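Local coordinates for Methylcobalamin\: coenzyme M methyltransferase (Methanosarcina mazei, PDB 4AY7), which transfers the methyl group of a methylated corrinoid protein to coenzyme M in methanogenesis, using a zinc ion, at residues T37-V42 with C325-M330; E71-E76 with E334-L339; G92-M97 with S105-P110. All blocks are in the same frame, centred on the assembly; numbering follows the deposited sequence.

Interaction 1: T37-V42 with C325-M330; sequences TQTGIV and CGIAPM. With ZN (zinc ion), chain C.
Q38 and I327 are joined by two hydrogen bonds where two loops of the TIM barrel run side by side at the coenzyme M and zinc site. The loops point nearly the same way. I327 N donates to Q38 O at 3.0 Å. The side chain of Q38 makes the second link. It leaves CB with chi1 at an unusual 94° and bends again at chi2, 81°. CG passes loosely, 4.3 Å from G326 CA. CD brings the amide over between the loops, and NE2 reaches I327 O at 2.9 Å, on a lone pair and in the plane of the amide. The other bond of NE2 goes to G40 O, nearly straight at 176°. OE1 accepts from G40 N at 2.9 Å, with the donor above the carbonyl plane. Three bonds thus fix the rotation of the amide. With an alanine at this position, I327 O and the N and O of G40 would probably lose these partners, though the backbone bonds between the loops would stay. Q38 and nearby Q103 bind coenzyme M, absent here; these bonds probably keep the Q38 amide in place at that pocket. Further along, V42 N donates to P329 O, and I41 CG2 packs on I327 CG2 at 3.5 Å. At the other end C325 SG binds the zinc ion at 2.5 Å, with H246 and C248 completing the protein ligands. T37 OG1 donates to the carbonyl of this same cysteine, 2.8 Å from C325 O, and sits above the carbonyl plane.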
ATOM      1  N   THR A  37       4.115   2.183   0.765  1.00 21.37           N
ATOM      2  CA  THR A  37       4.057   1.443  -0.467  1.00 21.31           C
ATOM      3  C   THR A  37       5.342   0.563  -0.489  1.00 21.08           C
ATOM      4  O   THR A  37       6.182   0.686   0.387  1.00 21.43           O
ATOM      5  CB  THR A  37       4.058   2.434  -1.639  1.00 22.14           C
ATOM      6  OG1 THR A  37       5.175   3.322  -1.482  1.00 23.64           O
ATOM      7  CG2 THR A  37       2.739   3.286  -1.619  1.00 23.47           C
ATOM      8  N   GLN A  38       5.535  -0.261  -1.491  1.00 19.84           N
ATOM      9  CA  GLN A  38       6.575  -1.295  -1.386  1.00 20.47           C
ATOM     10  C   GLN A  38       8.008  -0.678  -1.299  1.00 20.58           C
ATOM     11  O   GLN A  38       8.316   0.333  -1.966  1.00 19.81           O
ATOM     12  CB  GLN A  38       6.418  -2.341  -2.527  1.00 21.02           C
ATOM     13  CG  GLN A  38       7.230  -2.111  -3.786  1.00 20.89           C
ATOM     14  CD  GLN A  38       8.678  -2.594  -3.655  1.00 21.23           C
ATOM     15  OE1 GLN A  38       8.916  -3.576  -2.941  1.00 21.74           O
ATOM     16  NE2 GLN A  38       9.652  -1.853  -4.244  1.00 19.73           N
ATOM     17  N   THR A  39       8.836  -1.272  -0.451  1.00 20.21           N
ATOM     18  CA  THR A  39      10.181  -0.748  -0.160  1.00 21.74           C
ATOM     19  C   THR A  39      11.385  -1.621  -0.632  1.00 22.24           C
ATOM     20  O   THR A  39      12.541  -1.365  -0.294  1.00 24.18           O
ATOM     21  CB  THR A  39      10.270  -0.595   1.365  1.00 22.58           C
ATOM     22  OG1 THR A  39      10.015  -1.864   1.992  1.00 24.48           O
ATOM     23  CG2 THR A  39       9.217   0.445   1.856  1.00 22.38           C
ATOM     24  N   GLY A  40      11.121  -2.679  -1.372  1.00 21.90           N
ATOM     25  CA  GLY A  40      12.205  -3.557  -1.859  1.00 21.90           C
ATOM     26  C   GLY A  40      13.019  -2.910  -2.971  1.00 21.75           C
ATOM     27  O   GLY A  40      12.449  -2.521  -3.994  1.00 20.72           O
ATOM     28  N   ILE A  41      14.349  -2.820  -2.775  1.00 21.31           N
ATOM     29  CA  ILE A  41      15.247  -2.179  -3.773  1.00 21.46           C
ATOM     30  C   ILE A  41      16.414  -3.104  -4.010  1.00 22.22           C
ATOM     31  O   ILE A  41      16.878  -3.772  -3.079  1.00 22.22           O
ATOM     32  CB  ILE A  41      15.622  -0.717  -3.413  1.00 21.52           C
ATOM     33  CG1 ILE A  41      16.497  -0.647  -2.165  1.00 21.91           C
ATOM     34  CG2 ILE A  41      14.369   0.118  -3.162  1.00 20.90           C
ATOM     35  CD1 ILE A  41      17.070   0.725  -1.849  1.00 21.25           C
ATOM     36  N   VAL A  42      16.806  -3.198  -5.268  1.00 22.71           N
ATOM     37  CA  VAL A  42      17.848  -4.121  -5.697  1.00 23.46           C
ATOM     38  C   VAL A  42      19.137  -3.896  -4.936  1.00 24.04           C
ATOM     39  O   VAL A  42      19.806  -4.859  -4.638  1.00 25.17           O
ATOM     40  CB  VAL A  42      18.076  -4.061  -7.228  1.00 23.96           C
ATOM     41  CG1 VAL A  42      19.229  -4.968  -7.681  1.00 25.16           C
ATOM     42  CG2 VAL A  42      16.784  -4.405  -7.968  1.00 23.10           C
ATOM     43  N   CYS A 325       4.410   6.367  -4.883  1.00 26.46           N
ATOM     44  CA  CYS A 325       3.971   5.049  -5.324  1.00 27.42           C
ATOM     45  C   CYS A 325       5.003   4.071  -4.769  1.00 25.17           C
ATOM     46  O   CYS A 325       5.862   4.468  -3.985  1.00 21.96           O
ATOM     47  CB  CYS A 325       3.843   4.972  -6.859  1.00 30.72           C
ATOM     48  SG  CYS A 325       2.880   3.503  -7.277  1.00 40.53           S
ATOM     49  N   GLY A 326       4.903   2.789  -5.107  1.00 24.12           N
ATOM     50  CA  GLY A 326       5.977   1.860  -4.695  1.00 23.72           C
ATOM     51  C   GLY A 326       7.342   2.398  -5.177  1.00 23.71           C
ATOM     52  O   GLY A 326       7.461   3.050  -6.234  1.00 23.20           O
ATOM     53  N   ILE A 327       8.372   2.155  -4.383  1.00 22.80           N
ATOM     54  CA  ILE A 327       9.722   2.555  -4.755  1.00 22.50           C
ATOM     55  C   ILE A 327      10.142   1.719  -5.944  1.00 23.06           C
ATOM     56  O   ILE A 327       9.957   0.450  -5.958  1.00 22.56           O
ATOM     57  CB  ILE A 327      10.647   2.333  -3.553  1.00 22.81           C
ATOM     58  CG1 ILE A 327      10.114   3.138  -2.345  1.00 22.66           C
ATOM     59  CG2 ILE A 327      12.100   2.724  -3.890  1.00 22.11           C
ATOM     60  CD1 ILE A 327      11.034   3.173  -1.100  1.00 22.76           C
ATOM     61  N   ALA A 328      10.658   2.346  -6.984  1.00 22.84           N
ATOM     62  CA  ALA A 328      11.177   1.543  -8.104  1.00 23.88           C
ATOM     63  C   ALA A 328      12.363   0.662  -7.587  1.00 23.88           C
ATOM     64  O   ALA A 328      13.199   1.123  -6.783  1.00 24.08           O
ATOM     65  CB  ALA A 328      11.648   2.428  -9.264  1.00 24.05           C
ATOM     66  N   PRO A 329      12.418  -0.583  -8.039  1.00 23.68           N
ATOM     67  CA  PRO A 329      13.444  -1.484  -7.547  1.00 24.57           C
ATOM     68  C   PRO A 329      14.880  -1.000  -7.796  1.00 25.08           C
ATOM     69  O   PRO A 329      15.756  -1.289  -6.978  1.00 25.81           O
ATOM     70  CB  PRO A 329      13.160  -2.771  -8.289  1.00 25.10           C
ATOM     71  CG  PRO A 329      11.693  -2.747  -8.571  1.00 24.78           C
ATOM     72  CD  PRO A 329      11.309  -1.303  -8.717  1.00 24.68           C
ATOM     73  N   MET A 330      15.138  -0.271  -8.872  1.00 25.38           N
ATOM     74  CA  MET A 330      16.487   0.243  -9.115  1.00 26.58           C
ATOM     75  C   MET A 330      16.796   1.576  -8.448  1.00 25.98           C
ATOM     76  O   MET A 330      17.861   2.165  -8.710  1.00 25.89           O
ATOM     77  CB  MET A 330      16.782   0.341 -10.612  1.00 28.02           C
ATOM     78  CG  MET A 330      16.848  -1.023 -11.253  1.00 30.59           C
ATOM     79  SD  MET A 330      18.210  -2.068 -10.645  1.00 30.81           S
ATOM     80  CE  MET A 330      19.752  -1.327 -11.173  1.00 30.95           C
TER
HETATM   81 ZN    ZN C 500       0.388   3.938  -7.181  1.00 46.90          ZN

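Interaction 2: E71-E76 with E334-L339; sequences ELSGLE and ENVKAL
V336 CG1 is the centre of this contact. This one methyl meets both S73 and L75. It lies 3.7 Å from S73 CB and 3.8 Å from L75 CG. Both methyls of L75 are also near it, CD1 at 3.8 Å. L75 and V336 cross at about a right angle, and the leucine branch point rests on the valine methyl. With chi1 at 180°, V336 swings CG1 away from its own N and toward the loop. K337 is the second point of touch, one residue on along the helix. It lies over the backbone of the loop and not over its side chains. Its CG is 3.5 Å from S73 O, and its CD is 3.6 Å from L72 O. The bend at chi3, 79°, then keeps CE close to L72 O, at 3.8 Å. The contact is van der Waals packing.

The next shell sets the shape of the loop. S73 OG accepts from L75 N at 3.2 Å, and the bond is nearly straight at 173°. This is an ST turn, and it fixes the serine beside the leucine. The same hydroxyl is hydrogen-bonded to N69, in the helix just before. G74, with positive phi, is the first residue to leave helical angles. L75 O is hydrogen-bonded to H70 ND1. N69 also touches V336, and L333 and V340 of the helix 333-346 extend the packing on S73 and L75. A salt bridge from E76 to R343 ties the end of the loop to the same helix. The contact joins the turn between helix 59-71 and strand 78-80 to the last helix of the chain. Strands 78-80 and 320-323 are the first and last of the parallel sheet, consistent with packing where a TIM barrel closes.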
ATOM      1  N   GLU A  71      16.668  -0.118   8.524  1.00 30.99           N
ATOM      2  CA  GLU A  71      17.919   0.046   9.235  1.00 33.84           C
ATOM      3  C   GLU A  71      19.010   0.805   8.421  1.00 31.84           C
ATOM      4  O   GLU A  71      19.715   1.607   8.986  1.00 32.73           O
ATOM      5  CB  GLU A  71      18.356  -1.305   9.849  1.00 38.63           C
ATOM      6  CG  GLU A  71      17.366  -1.684  10.979  1.00 45.09           C
ATOM      7  CD  GLU A  71      17.673  -2.977  11.757  1.00 54.41           C
ATOM      8  OE1 GLU A  71      18.751  -3.580  11.544  1.00 61.37           O
ATOM      9  OE2 GLU A  71      16.817  -3.383  12.603  1.00 61.21           O
ATOM     10  N   LEU A  72      19.069   0.619   7.107  1.00 29.02           N
ATOM     11  CA  LEU A  72      20.007   1.337   6.265  1.00 28.99           C
ATOM     12  C   LEU A  72      19.466   2.667   5.687  1.00 28.45           C
ATOM     13  O   LEU A  72      20.257   3.581   5.345  1.00 28.53           O
ATOM     14  CB  LEU A  72      20.524   0.412   5.149  1.00 29.07           C
ATOM     15  CG  LEU A  72      21.443  -0.684   5.667  1.00 29.33           C
ATOM     16  CD1 LEU A  72      21.673  -1.756   4.623  1.00 29.79           C
ATOM     17  CD2 LEU A  72      22.767  -0.059   6.113  1.00 30.86           C
ATOM     18  N   SER A  73      18.137   2.818   5.552  1.00 26.94           N
ATOM     19  CA  SER A  73      17.607   4.000   4.879  1.00 25.90           C
ATOM     20  C   SER A  73      17.152   5.107   5.838  1.00 25.61           C
ATOM     21  O   SER A  73      17.124   6.264   5.449  1.00 27.06           O
ATOM     22  CB  SER A  73      16.425   3.657   4.001  1.00 25.23           C
ATOM     23  OG  SER A  73      15.360   3.156   4.835  1.00 26.04           O
ATOM     24  N   GLY A  74      16.742   4.717   7.037  1.00 24.56           N
ATOM     25  CA  GLY A  74      16.210   5.562   8.018  1.00 23.89           C
ATOM     26  C   GLY A  74      14.704   5.822   7.863  1.00 23.46           C
ATOM     27  O   GLY A  74      14.160   6.647   8.621  1.00 23.25           O
ATOM     28  N   LEU A  75      14.018   5.123   6.960  1.00 22.56           N
ATOM     29  CA  LEU A  75      12.537   5.193   6.893  1.00 22.56           C
ATOM     30  C   LEU A  75      12.029   4.712   8.232  1.00 22.47           C
ATOM     31  O   LEU A  75      12.578   3.757   8.824  1.00 23.53           O
ATOM     32  CB  LEU A  75      11.958   4.411   5.764  1.00 22.79           C
ATOM     33  CG  LEU A  75      12.340   4.865   4.350  1.00 22.19           C
ATOM     34  CD1 LEU A  75      11.721   3.877   3.393  1.00 22.18           C
ATOM     35  CD2 LEU A  75      11.907   6.327   4.112  1.00 23.08           C
ATOM     36  N   GLU A  76      11.017   5.422   8.720  1.00 22.02           N
ATOM     37  CA  GLU A  76      10.554   5.259  10.086  1.00 22.27           C
ATOM     38  C   GLU A  76       9.418   4.294  10.216  1.00 21.80           C
ATOM     39  O   GLU A  76       8.602   4.433  11.093  1.00 22.49           O
ATOM     40  CB  GLU A  76      10.217   6.649  10.624  1.00 23.16           C
ATOM     41  CG  GLU A  76      11.496   7.484  10.728  1.00 23.41           C
ATOM     42  CD  GLU A  76      11.291   8.946  11.166  1.00 24.95           C
ATOM     43  OE1 GLU A  76      10.202   9.551  10.979  1.00 24.83           O
ATOM     44  OE2 GLU A  76      12.262   9.478  11.772  1.00 24.96           O
ATOM     45  N   GLU A 334      20.875   5.861  -1.503  1.00 26.57           N
ATOM     46  CA  GLU A 334      21.129   7.231  -1.118  1.00 27.95           C
ATOM     47  C   GLU A 334      19.894   8.094  -1.482  1.00 25.52           C
ATOM     48  O   GLU A 334      19.668   9.141  -0.895  1.00 25.74           O
ATOM     49  CB  GLU A 334      22.400   7.781  -1.792  1.00 31.42           C
ATOM     50  CG  GLU A 334      22.339   7.760  -3.321  1.00 35.91           C
ATOM     51  CD  GLU A 334      23.324   8.701  -4.035  1.00 42.43           C
ATOM     52  OE1 GLU A 334      24.466   8.861  -3.561  1.00 44.78           O
ATOM     53  OE2 GLU A 334      22.910   9.288  -5.081  1.00 50.46           O
ATOM     54  N   ASN A 335      19.154   7.710  -2.488  1.00 24.37           N
ATOM     55  CA  ASN A 335      17.974   8.487  -2.912  1.00 23.94           C
ATOM     56  C   ASN A 335      16.844   8.298  -1.882  1.00 23.58           C
ATOM     57  O   ASN A 335      16.161   9.261  -1.527  1.00 23.80           O
ATOM     58  CB  ASN A 335      17.528   8.110  -4.325  1.00 23.34           C
ATOM     59  CG  ASN A 335      18.485   8.624  -5.379  1.00 24.13           C
ATOM     60  OD1 ASN A 335      19.557   9.087  -5.022  1.00 24.10           O
ATOM     61  ND2 ASN A 335      18.113   8.566  -6.650  1.00 23.65           N
ATOM     62  N   VAL A 336      16.729   7.112  -1.330  1.00 22.84           N
ATOM     63  CA  VAL A 336      15.733   6.908  -0.221  1.00 22.41           C
ATOM     64  C   VAL A 336      16.134   7.702   1.035  1.00 22.93           C
ATOM     65  O   VAL A 336      15.298   8.391   1.700  1.00 22.33           O
ATOM     66  CB  VAL A 336      15.606   5.415   0.166  1.00 22.26           C
ATOM     67  CG1 VAL A 336      14.571   5.305   1.312  1.00 22.38           C
ATOM     68  CG2 VAL A 336      15.234   4.540  -1.042  1.00 22.36           C
ATOM     69  N   LYS A 337      17.427   7.692   1.336  1.00 23.90           N
ATOM     70  CA  LYS A 337      17.955   8.420   2.462  1.00 25.42           C
ATOM     71  C   LYS A 337      17.783   9.956   2.346  1.00 25.18           C
ATOM     72  O   LYS A 337      17.732  10.665   3.340  1.00 23.91           O
ATOM     73  CB  LYS A 337      19.450   8.127   2.650  1.00 27.37           C
ATOM     74  CG  LYS A 337      19.723   6.722   3.130  1.00 28.40           C
ATOM     75  CD  LYS A 337      21.175   6.452   3.381  1.00 31.02           C
ATOM     76  CE  LYS A 337      21.556   7.046   4.717  1.00 32.76           C
ATOM     77  NZ  LYS A 337      22.979   6.645   4.858  1.00 38.15           N
ATOM     78  N   ALA A 338      17.719  10.434   1.103  1.00 25.26           N
ATOM     79  CA  ALA A 338      17.506  11.842   0.816  1.00 25.15           C
ATOM     80  C   ALA A 338      16.130  12.242   1.287  1.00 25.18           C
ATOM     81  O   ALA A 338      15.952  13.366   1.683  1.00 25.84           O
ATOM     82  CB  ALA A 338      17.695  12.163  -0.659  1.00 24.86           C
ATOM     83  N   LEU A 339      15.133  11.361   1.272  1.00 24.04           N
ATOM     84  CA  LEU A 339      13.840  11.710   1.902  1.00 25.06           C
ATOM     85  C   LEU A 339      13.879  12.056   3.369  1.00 23.90           C
ATOM     86  O   LEU A 339      13.266  13.022   3.851  1.00 24.71           O
ATOM     87  CB  LEU A 339      12.826  10.547   1.788  1.00 24.73           C
ATOM     88  CG  LEU A 339      11.999  10.398   0.534  1.00 25.88           C
ATOM     89  CD1 LEU A 339      10.999   9.209   0.679  1.00 25.64           C
ATOM     90  CD2 LEU A 339      11.350  11.728   0.170  1.00 24.27           C
TER

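Interaction 3: G92-M97 with S105-P110; sequences GCEINM and SVTGHP
I95 and V106 face each other on one side of a two-stranded antiparallel sheet. Their side chains cross obliquely, with I95 CD1 3.7 Å from V106 CG2. I95 has both chi1 and chi2 near -55°, which folds CD1 back to the valine. The other methyl of V106, CG1, turns to C93 CB at 3.9 Å. C93 SG in turn lies against the ring of P110, 3.6 Å from its CD. V88 of helix 86-90 and D163 of helix 157-165 touch both C93 and V106, so this apolar side looks into the protein.

The more exposed side carries E94, N96 and S105. T107 lies beside them. E94 and T107 run side by side and point the same way, with E94 CG near T107 OG1. The methyl of T107, CG2, packs on N96 CB at 3.7 Å. A water is hydrogen-bonded to N96 O and to S105 OG, bridging the strands at their end. N96 OD1 accepts a hydrogen bond from G98 N in the connecting loop.

The backbone holds these side chains in register. N96 and S105 form a hydrogen-bonded pair, with N96 N 2.8 Å from S105 O. At E94 the register slips by one. E94 O accepts from both T107 N at 2.9 Å and G108 N at 3.2 Å, while E94 N donates to G108 O. A side chain on G108 would come tight against E94 CB. T107 and G108 together facing E94 make a classic beta bulge, here in a beta hairpin on the surface of the protein.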
ATOM      1  N   GLY A  92      -7.013 -18.165  -5.186  1.00 22.17           N
ATOM      2  CA  GLY A  92      -7.021 -19.076  -6.346  1.00 21.76           C
ATOM      3  C   GLY A  92      -6.390 -18.558  -7.640  1.00 21.53           C
ATOM      4  O   GLY A  92      -6.253 -19.289  -8.578  1.00 21.38           O
ATOM      5  N   CYS A  93      -5.909 -17.304  -7.657  1.00 20.86           N
ATOM      6  CA  CYS A  93      -5.145 -16.824  -8.796  1.00 21.08           C
ATOM      7  C   CYS A  93      -3.797 -17.558  -8.976  1.00 21.55           C
ATOM      8  O   CYS A  93      -3.131 -17.968  -8.019  1.00 21.70           O
ATOM      9  CB  CYS A  93      -4.909 -15.288  -8.712  1.00 21.27           C
ATOM     10  SG  CYS A  93      -6.429 -14.284  -8.787  1.00 22.33           S
ATOM     11  N   GLU A  94      -3.404 -17.660 -10.225  1.00 21.42           N
ATOM     12  CA  GLU A  94      -2.087 -18.141 -10.608  1.00 21.68           C
ATOM     13  C   GLU A  94      -1.165 -16.951 -10.853  1.00 19.95           C
ATOM     14  O   GLU A  94      -1.523 -16.066 -11.592  1.00 19.26           O
ATOM     15  CB  GLU A  94      -2.204 -19.100 -11.820  1.00 24.22           C
ATOM     16  CG  GLU A  94      -0.895 -19.551 -12.542  1.00 27.07           C
ATOM     17  CD  GLU A  94       0.074 -20.385 -11.703  1.00 30.31           C
ATOM     18  OE1 GLU A  94      -0.367 -20.998 -10.700  1.00 36.13           O
ATOM     19  OE2 GLU A  94       1.302 -20.439 -12.069  1.00 33.33           O
ATOM     20  N   ILE A  95      -0.000 -16.959 -10.239  1.00 19.11           N
ATOM     21  CA  ILE A  95       0.918 -15.810 -10.233  1.00 18.91           C
ATOM     22  C   ILE A  95       2.245 -16.104 -10.978  1.00 19.47           C
ATOM     23  O   ILE A  95       2.860 -17.168 -10.831  1.00 19.60           O
ATOM     24  CB  ILE A  95       1.276 -15.491  -8.767  1.00 18.75           C
ATOM     25  CG1 ILE A  95       0.015 -15.266  -7.896  1.00 18.67           C
ATOM     26  CG2 ILE A  95       2.242 -14.292  -8.672  1.00 18.44           C
ATOM     27  CD1 ILE A  95      -0.936 -14.196  -8.362  1.00 18.78           C
ATOM     28  N   ASN A  96       2.687 -15.177 -11.833  1.00 19.81           N
ATOM     29  CA  ASN A  96       4.043 -15.240 -12.414  1.00 20.20           C
ATOM     30  C   ASN A  96       4.937 -14.553 -11.379  1.00 20.08           C
ATOM     31  O   ASN A  96       4.760 -13.414 -11.131  1.00 19.05           O
ATOM     32  CB  ASN A  96       4.076 -14.561 -13.791  1.00 20.88           C
ATOM     33  CG  ASN A  96       5.498 -14.565 -14.416  1.00 21.85           C
ATOM     34  OD1 ASN A  96       6.493 -14.323 -13.705  1.00 22.81           O
ATOM     35  ND2 ASN A  96       5.609 -14.870 -15.685  1.00 21.52           N
ATOM     36  N   MET A  97       5.844 -15.277 -10.709  1.00 20.75           N
ATOM     37  CA  MET A  97       6.545 -14.694  -9.559  1.00 21.04           C
ATOM     38  C   MET A  97       7.631 -13.651  -9.948  1.00 21.21           C
ATOM     39  O   MET A  97       8.234 -12.988  -9.083  1.00 21.06           O
ATOM     40  CB  MET A  97       7.181 -15.800  -8.744  1.00 21.99           C
ATOM     41  CG  MET A  97       6.188 -16.651  -7.932  1.00 23.00           C
ATOM     42  SD  MET A  97       5.084 -15.674  -6.867  1.00 25.25           S
ATOM     43  CE  MET A  97       6.272 -15.062  -5.684  1.00 25.17           C
ATOM     44  N   SER A 105       3.015 -10.885 -10.795  1.00 19.54           N
ATOM     45  CA  SER A 105       1.828 -10.425 -11.471  1.00 19.79           C
ATOM     46  C   SER A 105       0.851 -11.596 -11.645  1.00 19.71           C
ATOM     47  O   SER A 105       1.291 -12.753 -11.792  1.00 18.86           O
ATOM     48  CB  SER A 105       2.179  -9.879 -12.847  1.00 20.49           C
ATOM     49  OG  SER A 105       2.886 -10.838 -13.546  1.00 22.37           O
ATOM     50  N   VAL A 106      -0.443 -11.270 -11.643  1.00 19.22           N
ATOM     51  CA  VAL A 106      -1.481 -12.317 -11.922  1.00 19.86           C
ATOM     52  C   VAL A 106      -1.557 -12.691 -13.368  1.00 20.47           C
ATOM     53  O   VAL A 106      -1.831 -11.831 -14.219  1.00 21.14           O
ATOM     54  CB  VAL A 106      -2.868 -11.883 -11.452  1.00 20.05           C
ATOM     55  CG1 VAL A 106      -3.849 -13.038 -11.713  1.00 20.71           C
ATOM     56  CG2 VAL A 106      -2.825 -11.496  -9.988  1.00 19.81           C
ATOM     57  N   THR A 107      -1.439 -13.992 -13.652  1.00 20.48           N
ATOM     58  CA  THR A 107      -1.637 -14.503 -14.999  1.00 21.20           C
ATOM     59  C   THR A 107      -2.870 -15.340 -15.211  1.00 21.26           C
ATOM     60  O   THR A 107      -3.317 -15.445 -16.318  1.00 22.04           O
ATOM     61  CB  THR A 107      -0.443 -15.339 -15.493  1.00 21.84           C
ATOM     62  OG1 THR A 107      -0.266 -16.545 -14.695  1.00 21.24           O
ATOM     63  CG2 THR A 107       0.781 -14.431 -15.514  1.00 21.75           C
ATOM     64  N   GLY A 108      -3.381 -15.936 -14.146  1.00 20.89           N
ATOM     65  CA  GLY A 108      -4.578 -16.788 -14.199  1.00 21.09           C
ATOM     66  C   GLY A 108      -5.586 -16.333 -13.186  1.00 20.40           C
ATOM     67  O   GLY A 108      -5.272 -16.126 -11.994  1.00 20.13           O
ATOM     68  N   HIS A 109      -6.827 -16.242 -13.650  1.00 20.65           N
ATOM     69  CA  HIS A 109      -7.987 -15.768 -12.856  1.00 20.88           C
ATOM     70  C   HIS A 109      -8.975 -16.930 -12.629  1.00 21.08           C
ATOM     71  O   HIS A 109      -9.299 -17.645 -13.565  1.00 21.57           O
ATOM     72  CB  HIS A 109      -8.663 -14.662 -13.677  1.00 21.03           C
ATOM     73  CG  HIS A 109      -7.707 -13.543 -14.087  1.00 21.84           C
ATOM     74  ND1 HIS A 109      -7.326 -12.572 -13.226  1.00 20.88           N
ATOM     75  CD2 HIS A 109      -7.078 -13.253 -15.328  1.00 22.42           C
ATOM     76  CE1 HIS A 109      -6.458 -11.739 -13.860  1.00 21.89           C
ATOM     77  NE2 HIS A 109      -6.290 -12.174 -15.135  1.00 21.98           N
ATOM     78  N   PRO A 110      -9.355 -17.192 -11.378  1.00 20.94           N
ATOM     79  CA  PRO A 110     -10.120 -18.369 -11.083  1.00 21.49           C
ATOM     80  C   PRO A 110     -11.579 -18.360 -11.586  1.00 22.14           C
ATOM     81  O   PRO A 110     -12.144 -19.448 -11.851  1.00 21.72           O
ATOM     82  CB  PRO A 110      -9.983 -18.512  -9.560  1.00 21.14           C
ATOM     83  CG  PRO A 110      -9.783 -17.073  -9.042  1.00 20.72           C
ATOM     84  CD  PRO A 110      -8.939 -16.469 -10.148  1.00 20.70           C
TER
HETATM   85  O   HOH W   1       5.620 -11.087 -12.898  1.00 28.67           O

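In the fold
Interactions 1 and 2 are neighbours, with centres 12 Å apart, and their segments adjoin in the sequence. Both bring the first part of the chain against the last. The segments come in the order 37-42, 71-76, 92-97, 105-110, 325-330 and 334-339, so interactions 1 and 2 cross along the chain. Residues 325-330 lead from strand 320-323 into helix 333-346, which carries the later segment of interaction 2. Together they join early and late parts of the TIM barrel, interaction 1 at the zinc and coenzyme M site and interaction 2 farther out. Interaction 3 is a local hairpin nested inside both loops, its centre 21 Å from interaction 1 and 33 Å from interaction 2.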